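Uncharacterized protein NMB1681 (Neisseria meningitidis, PDB 3MW6) probably binds RNA, as a FinO-like member of the ProQ/FinO family of RNA chaperones. Local coordinates at residues Q26-I30 against Y62-I67. Numbering follows the deposited sequence.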
ATOM      1  N   GLN A  26     -16.850  19.918  -3.327  1.00 46.66           N
ATOM      2  CA  GLN A  26     -15.942  19.385  -4.350  1.00 45.40           C
ATOM      3  C   GLN A  26     -15.475  17.954  -4.028  1.00 50.46           C
ATOM      4  O   GLN A  26     -15.325  17.120  -4.926  1.00 43.20           O
ATOM      5  CB  GLN A  26     -14.728  20.291  -4.593  1.00 35.45           C
ATOM      6  CG  GLN A  26     -13.895  19.773  -5.767  1.00 36.04           C
ATOM      7  CD  GLN A  26     -12.769  20.697  -6.202  1.00 47.78           C
ATOM      8  OE1 GLN A  26     -11.864  20.269  -6.924  1.00 46.79           O
ATOM      9  NE2 GLN A  26     -12.822  21.973  -5.783  1.00 42.19           N
ATOM     10  N   THR A  27     -15.258  17.676  -2.742  1.00 47.49           N
ATOM     11  CA  THR A  27     -14.819  16.346  -2.293  1.00 44.50           C
ATOM     12  C   THR A  27     -15.866  15.240  -2.500  1.00 44.66           C
ATOM     13  O   THR A  27     -15.533  14.134  -2.918  1.00 41.19           O
ATOM     14  CB  THR A  27     -14.378  16.369  -0.825  1.00 42.69           C
ATOM     15  OG1 THR A  27     -13.329  17.333  -0.672  1.00 50.34           O
ATOM     16  CG2 THR A  27     -13.871  15.000  -0.398  1.00 41.02           C
ATOM     17  N   GLU A  28     -17.128  15.534  -2.213  1.00 45.69           N
ATOM     18  CA  GLU A  28     -18.182  14.588  -2.526  1.00 47.68           C
ATOM     19  C   GLU A  28     -18.275  14.379  -4.035  1.00 50.46           C
ATOM     20  O   GLU A  28     -18.438  13.252  -4.497  1.00 51.15           O
ATOM     21  CB  GLU A  28     -19.522  15.066  -1.981  1.00 56.35           C
ATOM     22  CG  GLU A  28     -19.650  14.921  -0.485  1.00 73.93           C
ATOM     23  CD  GLU A  28     -20.690  15.852   0.094  1.00 88.46           C
ATOM     24  OE1 GLU A  28     -21.377  16.531  -0.699  1.00 90.57           O
ATOM     25  OE2 GLU A  28     -20.815  15.912   1.338  1.00 95.02           O
HETATM   26  N   MSE A  29     -18.168  15.457  -4.806  1.00 49.62           N
HETATM   27  CA  MSE A  29     -18.320  15.345  -6.255  1.00 49.17           C
HETATM   28  C   MSE A  29     -17.217  14.471  -6.849  1.00 47.24           C
HETATM   29  O   MSE A  29     -17.461  13.702  -7.793  1.00 44.88           O
HETATM   30  CB  MSE A  29     -18.314  16.724  -6.936  1.00 49.72           C
HETATM   31  CG  MSE A  29     -19.529  17.619  -6.659  1.00 53.34           C
HETATM   32 SE   MSE A  29     -19.171  19.514  -7.066  0.73 60.42          SE
HETATM   33  CE  MSE A  29     -19.252  19.413  -9.028  1.00 45.06           C
ATOM     34  N   ILE A  30     -16.009  14.590  -6.295  1.00 38.89           N
ATOM     35  CA  ILE A  30     -14.855  13.872  -6.825  1.00 33.60           C
ATOM     36  C   ILE A  30     -15.005  12.381  -6.594  1.00 35.95           C
ATOM     37  O   ILE A  30     -14.738  11.566  -7.483  1.00 40.57           O
ATOM     38  CB  ILE A  30     -13.541  14.336  -6.190  1.00 45.02           C
ATOM     39  CG1 ILE A  30     -13.240  15.775  -6.618  1.00 44.87           C
ATOM     40  CG2 ILE A  30     -12.404  13.420  -6.609  1.00 42.27           C
ATOM     41  CD1 ILE A  30     -12.024  16.376  -5.956  1.00 37.70           C
ATOM     42  N   TYR A  62     -11.104  19.472 -11.361  1.00 43.07           N
ATOM     43  CA  TYR A  62     -11.070  19.312  -9.916  1.00 46.54           C
ATOM     44  C   TYR A  62      -9.669  19.603  -9.386  1.00 46.99           C
ATOM     45  O   TYR A  62      -8.678  19.377 -10.085  1.00 48.67           O
ATOM     46  CB  TYR A  62     -11.470  17.880  -9.517  1.00 46.93           C
ATOM     47  CG  TYR A  62     -12.911  17.508  -9.787  1.00 46.67           C
ATOM     48  CD1 TYR A  62     -13.960  18.299  -9.326  1.00 46.72           C
ATOM     49  CD2 TYR A  62     -13.222  16.341 -10.482  1.00 51.29           C
ATOM     50  CE1 TYR A  62     -15.292  17.939  -9.571  1.00 49.88           C
ATOM     51  CE2 TYR A  62     -14.533  15.965 -10.720  1.00 49.92           C
ATOM     52  CZ  TYR A  62     -15.564  16.765 -10.267  1.00 53.53           C
ATOM     53  OH  TYR A  62     -16.863  16.378 -10.515  1.00 51.36           O
ATOM     54  N   ASP A  63      -9.596  20.088  -8.148  1.00 42.43           N
ATOM     55  CA  ASP A  63      -8.323  20.451  -7.521  1.00 47.16           C
ATOM     56  C   ASP A  63      -7.500  19.223  -7.186  1.00 47.47           C
ATOM     57  O   ASP A  63      -7.997  18.310  -6.520  1.00 49.37           O
ATOM     58  CB  ASP A  63      -8.570  21.263  -6.243  1.00 48.92           C
ATOM     59  CG  ASP A  63      -9.232  22.598  -6.531  1.00 62.67           C
ATOM     60  OD1 ASP A  63      -8.786  23.286  -7.470  1.00 60.99           O
ATOM     61  OD2 ASP A  63     -10.198  22.962  -5.827  1.00 72.66           O
ATOM     62  N   ALA A  64      -6.249  19.203  -7.646  1.00 44.85           N
ATOM     63  CA  ALA A  64      -5.333  18.089  -7.375  1.00 47.82           C
ATOM     64  C   ALA A  64      -5.278  17.727  -5.899  1.00 48.40           C
ATOM     65  O   ALA A  64      -5.135  16.561  -5.546  1.00 56.79           O
ATOM     66  CB  ALA A  64      -3.927  18.400  -7.880  1.00 46.14           C
ATOM     67  N   ALA A  65      -5.385  18.722  -5.027  1.00 45.25           N
ATOM     68  CA  ALA A  65      -5.258  18.444  -3.602  1.00 55.74           C
ATOM     69  C   ALA A  65      -6.458  17.676  -3.071  1.00 51.09           C
ATOM     70  O   ALA A  65      -6.310  16.818  -2.212  1.00 45.66           O
ATOM     71  CB  ALA A  65      -5.034  19.733  -2.795  1.00 52.80           C
ATOM     72  N   LEU A  66      -7.651  17.993  -3.559  1.00 43.98           N
ATOM     73  CA  LEU A  66      -8.829  17.309  -3.046  1.00 42.53           C
ATOM     74  C   LEU A  66      -8.921  15.922  -3.668  1.00 44.45           C
ATOM     75  O   LEU A  66      -9.500  15.010  -3.082  1.00 48.97           O
ATOM     76  CB  LEU A  66     -10.094  18.122  -3.302  1.00 42.00           C
ATOM     77  CG  LEU A  66     -10.132  19.490  -2.618  1.00 45.45           C
ATOM     78  CD1 LEU A  66     -11.461  20.179  -2.868  1.00 47.79           C
ATOM     79  CD2 LEU A  66      -9.877  19.366  -1.122  1.00 42.62           C
ATOM     80  N   ILE A  67      -8.333  15.763  -4.850  1.00 39.37           N
ATOM     81  CA  ILE A  67      -8.217  14.447  -5.470  1.00 40.30           C
ATOM     82  C   ILE A  67      -7.330  13.528  -4.610  1.00 47.80           C
ATOM     83  O   ILE A  67      -7.684  12.376  -4.327  1.00 41.37           O
ATOM     84  CB  ILE A  67      -7.708  14.537  -6.938  1.00 46.89           C
ATOM     85  CG1 ILE A  67      -8.782  15.180  -7.829  1.00 48.58           C
ATOM     86  CG2 ILE A  67      -7.410  13.163  -7.496  1.00 47.64           C
ATOM     87  CD1 ILE A  67      -8.329  15.491  -9.253  1.00 47.66           C
TER
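I30 lays its CG1 over one face of the Y62 ring, a CH-pi contact with I30 CG1 3.8 Å from the ring centroid and displaced toward the CG side. Beyond it the I30 side chain runs on extended, chi2 175°, against the first turn of helix 64-76, and sets I30 CD1 3.7 Å from L66 CB and 3.9 Å from I67 CG1. M29, a selenomethionine, reaches the far end of the tyrosine obliquely, with its CB beside CE1 and OH. The leucine methyl L66 CD1 packs against the aliphatic stem and amide carbon of Q26, crossing that side chain at about a right angle.

Q26 forms the polar edge. Its CG stands anti to the backbone N (chi1 -174°), and from there the extended chain slides past the edge of the Y62 ring to bring the amide to the start of helix 64-76. There Q26 OE1 takes the backbone N-H of D63, 2.6 Å from D63 N and almost straight. Q26 NE2 returns a more bent bond to D63 OD2, 2.8 Å away, meeting the carboxylate from above its plane. NE2 also donates to the T20 carbonyl, which ties this amide to the chain ahead of helix 23-37.

The contact thus pins helix 23-37 to the N-terminal end of helix 64-76 within the ProQ/FinO fold; V70 extends the apolar seam along the latter, and I67 also touches L55 of helix 51-58.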